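Local coordinates for acetyltransferase (Sinorhizobium meliloti, PDB 4JXR), which probably transfers the acetyl group of acetyl-CoA to an acceptor molecule, perhaps phosphinothricin, using a GNAT fold, at residues Thr31-Pro36 and Ala43-Thr48; Ala122-Gly125 and Ser130-Ala133; Lys147-Lys152 and Leu157-Met162. All blocks are in the same frame, centred on the assembly; numbering follows the deposited sequence.

How the contacts relate
Contact 1 is a purely charged link between a loop and a helix near the dimer interface, whereas contact 2 is van der Waals packing of helix 129-137 on a sheet strand, apolar but for a serine hydroxyl, and contact 3 is mainly backbone pairing within a hairpin. Contacts 2 and 3 hold neighbouring strands of one sheet: I124 pairs through its backbone with A160, and its CD1 packs on SE of selenomethionine M162. Contact 1 stands farther off but is tied to contact 3 by Y32 OH with T159 OG1 and by K152 NZ with T31 O. Contact 3 is largely buried, with K147 exposed at its border; contacts 1 and 2 are only partly buried.

Contact 1. Residues Thr31-Pro36 and Ala43-Thr48; sequences TYEETP and ALRFST
A bidentate, end-on salt bridge between E33 and R45 ties the loop that follows helix 14-27 to helix 39-51. NH1 of R45 donates to OE1 of E33 at 3.0 Å, and NH2 of R45 donates to OE2 of E33 at 2.7 Å, with both bonds almost straight (171° and 176°). Each carboxylate oxygen offers its syn lone pair, and carboxylate and guanidinium are nearly coplanar. Two bonds in a common plane fix both flat groups against rotation. The side chains come from opposite directions: R45 runs extended from CG to NE, while E33, its CG swung to the far side from the backbone N (chi1 -156°), bends at chi2 and meets the edge of the guanidinium. E33 was modelled in two conformers, so this geometry describes one of them.

The loop itself is shaped by an ST turn, in which OG1 of T31 accepts from the backbone N of E33 at 3.1 Å, holding the backbone just before the glutamate side chain. The charged pair has further partners: Y21 OH bonds to E33 OE1 and to T31 OG1, and E41, one turn earlier on the same helix as R45, takes the arginine NE in a second salt bridge. R78 of the second subunit packs on R45 and makes a long, weak ion pair with OE2 of E33.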
ATOM      1  N   THR A  31      -4.969   8.945  -9.851  1.00 12.82           N
ATOM      2  CA  THR A  31      -5.445   7.628  -9.521  1.00 11.34           C
ATOM      3  C   THR A  31      -4.954   6.640 -10.573  1.00 11.15           C
ATOM      4  O   THR A  31      -4.953   6.930 -11.772  1.00 12.04           O
ATOM      5  CB  THR A  31      -6.980   7.557  -9.392  1.00 12.15           C
ATOM      6  OG1 THR A  31      -7.353   6.183  -9.256  1.00 13.42           O
ATOM      7  CG2 THR A  31      -7.670   8.167 -10.600  1.00 13.60           C
ATOM      8  N   TYR A  32      -4.531   5.481 -10.102  1.00 10.21           N
ATOM      9  CA  TYR A  32      -4.048   4.416 -10.964  1.00  9.60           C
ATOM     10  C   TYR A  32      -5.169   3.451 -11.334  1.00 10.08           C
ATOM     11  O   TYR A  32      -4.948   2.474 -12.043  1.00 11.30           O
ATOM     12  CB  TYR A  32      -2.907   3.669 -10.279  1.00  9.95           C
ATOM     13  CG  TYR A  32      -1.599   4.442 -10.274  1.00  9.40           C
ATOM     14  CD1 TYR A  32      -1.523   5.746 -10.758  1.00 10.17           C
ATOM     15  CD2 TYR A  32      -0.446   3.861  -9.788  1.00 10.21           C
ATOM     16  CE1 TYR A  32      -0.328   6.445 -10.747  1.00  9.33           C
ATOM     17  CE2 TYR A  32       0.752   4.554  -9.764  1.00  9.82           C
ATOM     18  CZ  TYR A  32       0.805   5.844 -10.243  1.00  8.94           C
ATOM     19  OH  TYR A  32       1.987   6.547 -10.216  1.00  9.87           O
ATOM     20  N   GLU A  33      -6.373   3.746 -10.852  1.00 10.54           N
ATOM     21  CA  GLU A  33      -7.579   3.033 -11.484  0.50 12.06           C
ATOM     22  C   GLU A  33      -7.861   3.438 -13.034  1.00 12.43           C
ATOM     23  O   GLU A  33      -7.490   4.544 -13.374  1.00 13.33           O
ATOM     24  CB  GLU A  33      -8.802   3.404 -10.642  0.50 13.10           C
ATOM     25  CG  GLU A  33      -9.963   2.449 -10.666  0.50 12.66           C
ATOM     26  CD  GLU A  33     -10.695   2.378  -9.332  0.50 16.28           C
ATOM     27  OE1 GLU A  33     -10.654   3.333  -8.520  0.50 12.47           O
ATOM     28  OE2 GLU A  33     -11.327   1.349  -9.108  0.50 22.63           O
ATOM     29  N   GLU A  34      -8.221   2.460 -13.854  1.00 13.10           N
ATOM     30  CA  GLU A  34      -8.367   2.646 -15.290  1.00 14.67           C
ATOM     31  C   GLU A  34      -9.841   2.798 -15.678  1.00 13.74           C
ATOM     32  O   GLU A  34     -10.165   3.589 -16.544  1.00 15.43           O
ATOM     33  CB  GLU A  34      -7.747   1.456 -16.023  1.00 18.52           C
ATOM     34  CG  GLU A  34      -8.242   1.233 -17.448  1.00 20.54           C
ATOM     35  CD  GLU A  34      -7.633   0.016 -18.137  1.00 21.53           C
ATOM     36  OE1 GLU A  34      -7.952  -1.119 -17.759  1.00 19.99           O
ATOM     37  OE2 GLU A  34      -6.845   0.215 -19.081  1.00 22.63           O
ATOM     38  N   THR A  35     -10.700   2.011 -15.038  1.00 13.40           N
ATOM     39  CA  THR A  35     -12.127   1.995 -15.362  1.00 13.77           C
ATOM     40  C   THR A  35     -12.867   2.777 -14.304  1.00 12.65           C
ATOM     41  O   THR A  35     -12.768   2.434 -13.128  1.00 14.41           O
ATOM     42  CB  THR A  35     -12.644   0.551 -15.460  1.00 15.86           C
ATOM     43  OG1 THR A  35     -11.882  -0.136 -16.481  1.00 18.65           O
ATOM     44  CG2 THR A  35     -14.116   0.535 -15.814  1.00 18.77           C
ATOM     45  N   PRO A  36     -13.622   3.806 -14.667  1.00 12.71           N
ATOM     46  CA  PRO A  36     -14.338   4.527 -13.613  1.00 12.65           C
ATOM     47  C   PRO A  36     -15.290   3.646 -12.849  1.00 12.36           C
ATOM     48  O   PRO A  36     -16.122   2.937 -13.458  1.00 13.70           O
ATOM     49  CB  PRO A  36     -15.138   5.571 -14.386  1.00 14.59           C
ATOM     50  CG  PRO A  36     -14.294   5.805 -15.641  1.00 14.92           C
ATOM     51  CD  PRO A  36     -13.777   4.459 -15.979  1.00 14.01           C
ATOM     52  N   ALA A  43     -20.256   4.397  -3.615  1.00  9.04           N
ATOM     53  CA  ALA A  43     -21.058   4.412  -2.426  1.00  9.46           C
ATOM     54  C   ALA A  43     -20.619   3.361  -1.415  1.00  9.22           C
ATOM     55  O   ALA A  43     -20.601   3.645  -0.226  1.00  9.57           O
ATOM     56  CB  ALA A  43     -22.535   4.213  -2.784  1.00  9.51           C
ATOM     57  N   LEU A  44     -20.267   2.176  -1.873  1.00  9.08           N
ATOM     58  CA  LEU A  44     -19.737   1.157  -0.990  1.00  9.28           C
ATOM     59  C   LEU A  44     -18.410   1.613  -0.379  1.00  8.98           C
ATOM     60  O   LEU A  44     -18.178   1.470   0.813  1.00  9.89           O
ATOM     61  CB  LEU A  44     -19.567  -0.164  -1.709  1.00  9.87           C
ATOM     62  CG  LEU A  44     -18.913  -1.286  -0.927  1.00 11.65           C
ATOM     63  CD1 LEU A  44     -19.663  -1.555   0.346  1.00 12.14           C
ATOM     64  CD2 LEU A  44     -18.825  -2.550  -1.735  1.00 14.18           C
ATOM     65  N   ARG A  45     -17.545   2.199  -1.203  1.00  8.78           N
ATOM     66  CA  ARG A  45     -16.281   2.726  -0.683  1.00  8.48           C
ATOM     67  C   ARG A  45     -16.523   3.790   0.384  1.00  8.77           C
ATOM     68  O   ARG A  45     -15.874   3.782   1.427  1.00  9.64           O
ATOM     69  CB  ARG A  45     -15.417   3.267  -1.819  1.00  8.47           C
ATOM     70  CG  ARG A  45     -14.986   2.196  -2.809  1.00  8.79           C
ATOM     71  CD  ARG A  45     -14.181   2.767  -3.961  1.00  9.89           C
ATOM     72  NE  ARG A  45     -13.925   1.775  -4.994  1.00 10.28           N
ATOM     73  CZ  ARG A  45     -13.145   1.980  -6.055  1.00 11.08           C
ATOM     74  NH1 ARG A  45     -12.534   3.140  -6.222  1.00 11.71           N
ATOM     75  NH2 ARG A  45     -12.982   1.021  -6.953  1.00 13.21           N
ATOM     76  N   PHE A  46     -17.448   4.707   0.127  1.00  8.74           N
ATOM     77  CA  PHE A  46     -17.806   5.732   1.081  1.00  8.92           C
ATOM     78  C   PHE A  46     -18.308   5.121   2.377  1.00  9.29           C
ATOM     79  O   PHE A  46     -17.933   5.555   3.462  1.00 10.06           O
ATOM     80  CB  PHE A  46     -18.890   6.633   0.463  1.00  9.45           C
ATOM     81  CG  PHE A  46     -19.631   7.489   1.430  1.00  9.18           C
ATOM     82  CD1 PHE A  46     -19.183   8.731   1.839  1.00 10.95           C
ATOM     83  CD2 PHE A  46     -20.864   7.043   1.917  1.00 11.11           C
ATOM     84  CE1 PHE A  46     -19.912   9.500   2.725  1.00 12.18           C
ATOM     85  CE2 PHE A  46     -21.577   7.804   2.806  1.00 12.02           C
ATOM     86  CZ  PHE A  46     -21.123   9.039   3.186  1.00 12.40           C
ATOM     87  N   SER A  47     -19.178   4.121   2.282  1.00  9.92           N
ATOM     88  CA  SER A  47     -19.736   3.422   3.446  0.50 10.55           C
ATOM     89  C   SER A  47     -18.610   2.829   4.289  1.00 11.07           C
ATOM     90  O   SER A  47     -18.616   2.887   5.521  1.00 11.93           O
ATOM     91  CB  SER A  47     -20.757   2.351   2.936  0.50  9.24           C
ATOM     92  OG  SER A  47     -21.267   1.579   4.003  0.50 11.59           O
ATOM     93  N   THR A  48     -17.650   2.220   3.625  1.00 10.04           N
ATOM     94  CA  THR A  48     -16.568   1.564   4.311  1.00 10.67           C
ATOM     95  C   THR A  48     -15.644   2.563   5.024  1.00 10.28           C
ATOM     96  O   THR A  48     -15.263   2.385   6.185  1.00 10.84           O
ATOM     97  CB  THR A  48     -15.779   0.681   3.328  1.00 11.90           C
ATOM     98  OG1 THR A  48     -16.676  -0.268   2.729  1.00 14.36           O
ATOM     99  CG2 THR A  48     -14.632  -0.040   4.002  1.00 14.14           C
TER

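Contact 2. Residues Ala122-Gly125 and Ser130-Ala133; sequences AVIG and SSIA
Van der Waals packing carries the contact between I124, on strand 119-125, and S131 and I132, in the first turn of helix 129-137. The purely apolar part is the touch of I124 CD1 on I132, where CD1 lies 4.0 Å from CG1 of the second isoleucine. CD1 is also 4.0 Å from I132 CA, so the methyl rests on the helix backbone as well as on the side chain.

The mixed part involves S131. Its OG sits 3.6 Å from I124 CG2 and 3.7 Å from I124 CD1, close to both branches of the isoleucine, while S131 CB is 3.7 Å from I124 CG2. This placement follows from OG lying opposite the backbone N (chi1 179°); the serine was modelled in two conformers, and these distances belong to one.

In this GNAT fold the strand leads through a short loop into the helix. H128 and S130, around the start of that helix, bind acetyl-CoA in a structure of this protein, although the cofactor is absent from this chain. M162 on strand 155-165 packs against both isoleucines. With no hydrogen bond crossing between the segments, the helix is held to the strand here by shape and dispersion rather than by directional bonds.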
ATOM      1  N   ALA A 122       0.903  10.596   1.953  1.00  8.40           N
ATOM      2  CA  ALA A 122       0.341  10.831   0.641  1.00  8.70           C
ATOM      3  C   ALA A 122       1.122   9.971  -0.363  1.00  8.60           C
ATOM      4  O   ALA A 122       2.339   9.960  -0.365  1.00  9.76           O
ATOM      5  CB  ALA A 122       0.428  12.283   0.246  1.00 11.16           C
ATOM      6  N   VAL A 123       0.378   9.260  -1.181  1.00  8.75           N
ATOM      7  CA  VAL A 123       0.925   8.421  -2.255  1.00  9.24           C
ATOM      8  C   VAL A 123       0.487   9.074  -3.539  1.00  9.05           C
ATOM      9  O   VAL A 123      -0.705   9.025  -3.877  1.00 11.48           O
ATOM     10  CB  VAL A 123       0.441   6.972  -2.138  1.00 10.37           C
ATOM     11  CG1 VAL A 123       1.037   6.164  -3.297  1.00 11.27           C
ATOM     12  CG2 VAL A 123       0.792   6.376  -0.798  1.00 12.02           C
ATOM     13  N   ILE A 124       1.371   9.797  -4.197  1.00  8.95           N
ATOM     14  CA  ILE A 124       1.049  10.752  -5.250  1.00  9.25           C
ATOM     15  C   ILE A 124       1.286  10.105  -6.599  1.00  8.82           C
ATOM     16  O   ILE A 124       2.422   9.892  -7.041  1.00  8.97           O
ATOM     17  CB  ILE A 124       1.847  12.027  -5.083  1.00  9.97           C
ATOM     18  CG1 ILE A 124       1.395  12.651  -3.682  1.00 12.94           C
ATOM     19  CG2 ILE A 124       1.554  13.006  -6.228  1.00 10.51           C
ATOM     20  CD1 ILE A 124       2.139  13.892  -3.302  1.00 15.64           C
ATOM     21  N   GLY A 125       0.203   9.788  -7.279  1.00 10.43           N
ATOM     22  CA  GLY A 125       0.265   9.169  -8.601  1.00 10.43           C
ATOM     23  C   GLY A 125       0.917  10.067  -9.598  1.00 11.50           C
ATOM     24  O   GLY A 125       0.675  11.286  -9.692  1.00 12.47           O
ATOM     25  N   SER A 130       2.386  19.502  -9.014  1.00  9.82           N
ATOM     26  CA  SER A 130       1.423  20.339  -8.362  1.00 10.28           C
ATOM     27  C   SER A 130       0.894  19.699  -7.088  1.00  9.46           C
ATOM     28  O   SER A 130       0.635  20.383  -6.111  1.00 10.22           O
ATOM     29  CB  SER A 130       0.304  20.689  -9.311  1.00 11.72           C
ATOM     30  OG  SER A 130       0.865  21.499 -10.355  1.00 14.14           O
ATOM     31  N   SER A 131       0.704  18.396  -7.098  0.80  9.20           N
ATOM     32  CA  SER A 131       0.238  17.678  -5.908  0.80  9.39           C
ATOM     33  C   SER A 131       1.351  17.598  -4.862  0.80  8.49           C
ATOM     34  O   SER A 131       1.101  17.754  -3.661  0.80  8.79           O
ATOM     35  CB  SER A 131      -0.226  16.284  -6.287  0.80 10.03           C
ATOM     36  OG  SER A 131      -0.650  15.603  -5.133  0.80 10.64           O
ATOM     37  N   ILE A 132       2.586  17.354  -5.286  1.00  8.30           N
ATOM     38  CA  ILE A 132       3.695  17.387  -4.366  1.00  8.21           C
ATOM     39  C   ILE A 132       3.748  18.718  -3.633  1.00  8.45           C
ATOM     40  O   ILE A 132       3.928  18.786  -2.423  1.00  8.76           O
ATOM     41  CB  ILE A 132       5.014  17.020  -5.084  1.00  8.78           C
ATOM     42  CG1 ILE A 132       5.000  15.569  -5.553  1.00  9.45           C
ATOM     43  CG2 ILE A 132       6.207  17.306  -4.202  1.00  9.28           C
ATOM     44  CD1 ILE A 132       6.218  15.161  -6.348  1.00 10.42           C
ATOM     45  N   ALA A 133       3.601  19.812  -4.394  1.00  8.34           N
ATOM     46  CA  ALA A 133       3.705  21.157  -3.838  1.00  8.57           C
ATOM     47  C   ALA A 133       2.544  21.450  -2.869  1.00  8.39           C
ATOM     48  O   ALA A 133       2.745  22.101  -1.864  1.00  9.12           O
ATOM     49  CB  ALA A 133       3.760  22.188  -4.940  1.00  8.98           C
TER

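Contact 3. Residues Lys147-Lys152 and Leu157-Met162; sequences KATGFK and LDTAFM
G150 and L157 form an antiparallel hydrogen-bonded pair at the close-packed end of the hairpin between strands 141-152 and 155-165. L157 N donates to G150 O at 2.7 Å, and G150 N returns a nearly straight bond (176°) to L157 O at 3.0 Å. T149 and G150 both face L157, a classic beta bulge that accompanies the corner turned by the chain at A148. The leucine side chain starts against the glycine backbone, with L157 CB 3.6 Å from G150 O. Farther along, CD1 of L157 touches K152 CB at 3.8 Å, but the extended lysine then leads away, and its NZ is also bonded to the carbonyls of V25, G28 and E33.

Beyond the bulge, T149 OG1 and T159 OG1 lie 2.7 Å apart, their side chains crossing at about a right angle. OG1 of T149 lies between its own N and carbonyl carbon (chi1 46°), which turns it toward T159; the two hydroxyls belong to a polar network that continues to M146 O on one threonine and to Y32 OH on the other.

The more open border is formed by K147 and D158, which run side by side. D158 OD1 accepts from A148 N at 2.9 Å through its anti lone pair, a bond bent to 152°, and lies 3.6 Å from K147 CB. The lysine chain then kinks away at the exposed edge.

Strand 155-165 lies between strands 119-125 and 141-152 in the sheet, the latter outermost within the chain. A160 packs on I132 of helix 129-137, while K147 O accepts from Q163 of the second subunit and F161 meets its counterpart in that subunit.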
ATOM      1  N   LYS A 147      10.144   4.802  -8.734  1.00 11.10           N
ATOM      2  CA  LYS A 147      10.172   5.078 -10.144  1.00 11.33           C
ATOM      3  C   LYS A 147       9.517   4.001 -11.006  1.00  9.68           C
ATOM      4  O   LYS A 147       9.638   2.814 -10.756  1.00 10.61           O
ATOM      5  CB  LYS A 147      11.592   5.252 -10.628  1.00 15.14           C
ATOM      6  CG  LYS A 147      12.251   6.530 -10.052  1.00 21.34           C
ATOM      7  CD  LYS A 147      13.607   6.740 -10.644  1.00 28.37           C
ATOM      8  CE  LYS A 147      14.548   5.587 -10.355  1.00 36.94           C
ATOM      9  NZ  LYS A 147      15.029   5.547  -8.938  1.00 59.99           N
ATOM     10  N   ALA A 148       8.788   4.442 -12.016  1.00  9.43           N
ATOM     11  CA  ALA A 148       8.254   3.566 -13.079  1.00  9.83           C
ATOM     12  C   ALA A 148       7.400   2.444 -12.491  1.00  9.21           C
ATOM     13  O   ALA A 148       7.460   1.302 -12.948  1.00 10.00           O
ATOM     14  CB  ALA A 148       9.371   3.026 -13.954  1.00 11.13           C
ATOM     15  N   THR A 149       6.652   2.776 -11.449  1.00  9.40           N
ATOM     16  CA  THR A 149       5.795   1.869 -10.773  1.00  9.62           C
ATOM     17  C   THR A 149       4.371   1.844 -11.287  1.00  9.87           C
ATOM     18  O   THR A 149       3.634   0.875 -11.006  1.00 11.49           O
ATOM     19  CB  THR A 149       5.786   2.160  -9.250  1.00 10.19           C
ATOM     20  OG1 THR A 149       5.650   3.569  -9.027  1.00 10.16           O
ATOM     21  CG2 THR A 149       7.037   1.650  -8.610  1.00 10.97           C
ATOM     22  N   GLY A 150       3.953   2.861 -12.001  1.00  9.63           N
ATOM     23  CA  GLY A 150       2.676   2.840 -12.675  1.00  9.98           C
ATOM     24  C   GLY A 150       2.852   2.835 -14.199  1.00  9.57           C
ATOM     25  O   GLY A 150       3.863   3.287 -14.715  1.00 10.52           O
ATOM     26  N   PHE A 151       1.839   2.350 -14.898  1.00 10.04           N
ATOM     27  CA  PHE A 151       1.794   2.405 -16.362  1.00 10.59           C
ATOM     28  C   PHE A 151       0.384   2.778 -16.735  1.00 11.12           C
ATOM     29  O   PHE A 151      -0.524   2.019 -16.460  1.00 11.52           O
ATOM     30  CB  PHE A 151       2.223   1.072 -16.985  1.00 11.49           C
ATOM     31  CG  PHE A 151       2.421   1.201 -18.467  1.00 12.95           C
ATOM     32  CD1 PHE A 151       3.574   1.785 -18.968  1.00 13.69           C
ATOM     33  CD2 PHE A 151       1.420   0.816 -19.354  1.00 14.79           C
ATOM     34  CE1 PHE A 151       3.753   1.924 -20.326  1.00 16.52           C
ATOM     35  CE2 PHE A 151       1.622   0.941 -20.725  1.00 18.16           C
ATOM     36  CZ  PHE A 151       2.768   1.515 -21.209  1.00 17.72           C
ATOM     37  N   LYS A 152       0.201   3.965 -17.304  1.00 11.58           N
ATOM     38  CA  LYS A 152      -1.131   4.462 -17.664  1.00 12.47           C
ATOM     39  C   LYS A 152      -1.008   5.422 -18.843  1.00 13.62           C
ATOM     40  O   LYS A 152      -0.054   6.168 -18.920  1.00 15.37           O
ATOM     41  CB  LYS A 152      -1.788   5.156 -16.458  1.00 12.09           C
ATOM     42  CG  LYS A 152      -3.252   5.533 -16.665  1.00 11.86           C
ATOM     43  CD  LYS A 152      -3.890   6.092 -15.394  1.00 13.43           C
ATOM     44  CE  LYS A 152      -5.361   6.434 -15.611  1.00 13.42           C
ATOM     45  NZ  LYS A 152      -5.993   7.129 -14.448  1.00 14.64           N
ATOM     46  N   LEU A 157       5.046   5.748 -15.036  1.00 10.30           N
ATOM     47  CA  LEU A 157       4.776   6.756 -14.055  1.00 10.08           C
ATOM     48  C   LEU A 157       5.545   6.491 -12.797  1.00  9.29           C
ATOM     49  O   LEU A 157       5.625   5.360 -12.326  1.00 10.40           O
ATOM     50  CB  LEU A 157       3.286   6.722 -13.690  1.00 11.09           C
ATOM     51  CG  LEU A 157       2.285   6.935 -14.824  1.00 14.75           C
ATOM     52  CD1 LEU A 157       0.879   6.854 -14.270  1.00 17.68           C
ATOM     53  CD2 LEU A 157       2.460   8.247 -15.499  1.00 18.58           C
ATOM     54  N   ASP A 158       6.083   7.548 -12.219  1.00 10.01           N
ATOM     55  CA  ASP A 158       6.672   7.513 -10.881  1.00  9.38           C
ATOM     56  C   ASP A 158       5.571   7.730  -9.842  1.00  8.64           C
ATOM     57  O   ASP A 158       4.569   8.399 -10.121  1.00  9.41           O
ATOM     58  CB  ASP A 158       7.741   8.568 -10.750  1.00  9.70           C
ATOM     59  CG  ASP A 158       8.891   8.421 -11.737  1.00 11.72           C
ATOM     60  OD1 ASP A 158       9.136   7.340 -12.267  1.00 12.11           O
ATOM     61  OD2 ASP A 158       9.580   9.465 -11.932  1.00 15.30           O
ATOM     62  N   THR A 159       5.804   7.217  -8.644  1.00  8.63           N
ATOM     63  CA  THR A 159       4.858   7.373  -7.555  1.00  8.26           C
ATOM     64  C   THR A 159       5.598   7.980  -6.362  1.00  8.32           C
ATOM     65  O   THR A 159       6.546   7.383  -5.890  1.00  9.11           O
ATOM     66  CB  THR A 159       4.213   6.031  -7.182  1.00  9.10           C
ATOM     67  OG1 THR A 159       3.710   5.397  -8.374  1.00  9.36           O
ATOM     68  CG2 THR A 159       3.072   6.229  -6.224  1.00  9.62           C
ATOM     69  N   ALA A 160       5.201   9.166  -5.931  1.00  8.23           N
ATOM     70  CA  ALA A 160       5.898   9.852  -4.841  1.00  8.64           C
ATOM     71  C   ALA A 160       5.226   9.545  -3.519  1.00  8.69           C
ATOM     72  O   ALA A 160       4.015   9.443  -3.435  1.00 11.01           O
ATOM     73  CB  ALA A 160       5.916  11.341  -5.057  1.00 10.20           C
ATOM     74  N   PHE A 161       6.022   9.379  -2.481  1.00  8.66           N
ATOM     75  CA  PHE A 161       5.536   9.147  -1.109  1.00  8.36           C
ATOM     76  C   PHE A 161       5.941  10.331  -0.266  1.00  9.05           C
ATOM     77  O   PHE A 161       7.129  10.690  -0.229  1.00 10.47           O
ATOM     78  CB  PHE A 161       6.150   7.891  -0.532  1.00 10.81           C
ATOM     79  CG  PHE A 161       5.536   6.615  -1.114  1.00 12.12           C
ATOM     80  CD1 PHE A 161       5.621   6.281  -2.458  1.00 13.99           C
ATOM     81  CD2 PHE A 161       4.816   5.794  -0.344  1.00 17.86           C
ATOM     82  CE1 PHE A 161       5.041   5.122  -2.971  1.00 17.23           C
ATOM     83  CE2 PHE A 161       4.231   4.617  -0.866  1.00 23.52           C
ATOM     84  CZ  PHE A 161       4.359   4.346  -2.185  1.00 20.91           C
HETATM   85  N   MSE A 162       4.982  10.930   0.408  1.00  8.31           N
HETATM   86  CA  MSE A 162       5.247  12.055   1.309  1.00  8.30           C
HETATM   87  C   MSE A 162       4.626  11.758   2.652  1.00  7.84           C
HETATM   88  O   MSE A 162       3.692  10.958   2.756  1.00  9.13           O
HETATM   89  CB  MSE A 162       4.677  13.341   0.768  1.00  9.53           C
HETATM   90  CG  MSE A 162       5.149  13.621  -0.675  1.00 10.60           C
HETATM   91 SE   MSE A 162       4.569  15.352  -1.292  1.00 13.03          SE
HETATM   92  CE  MSE A 162       5.756  16.469  -0.285  1.00 11.03           C
TER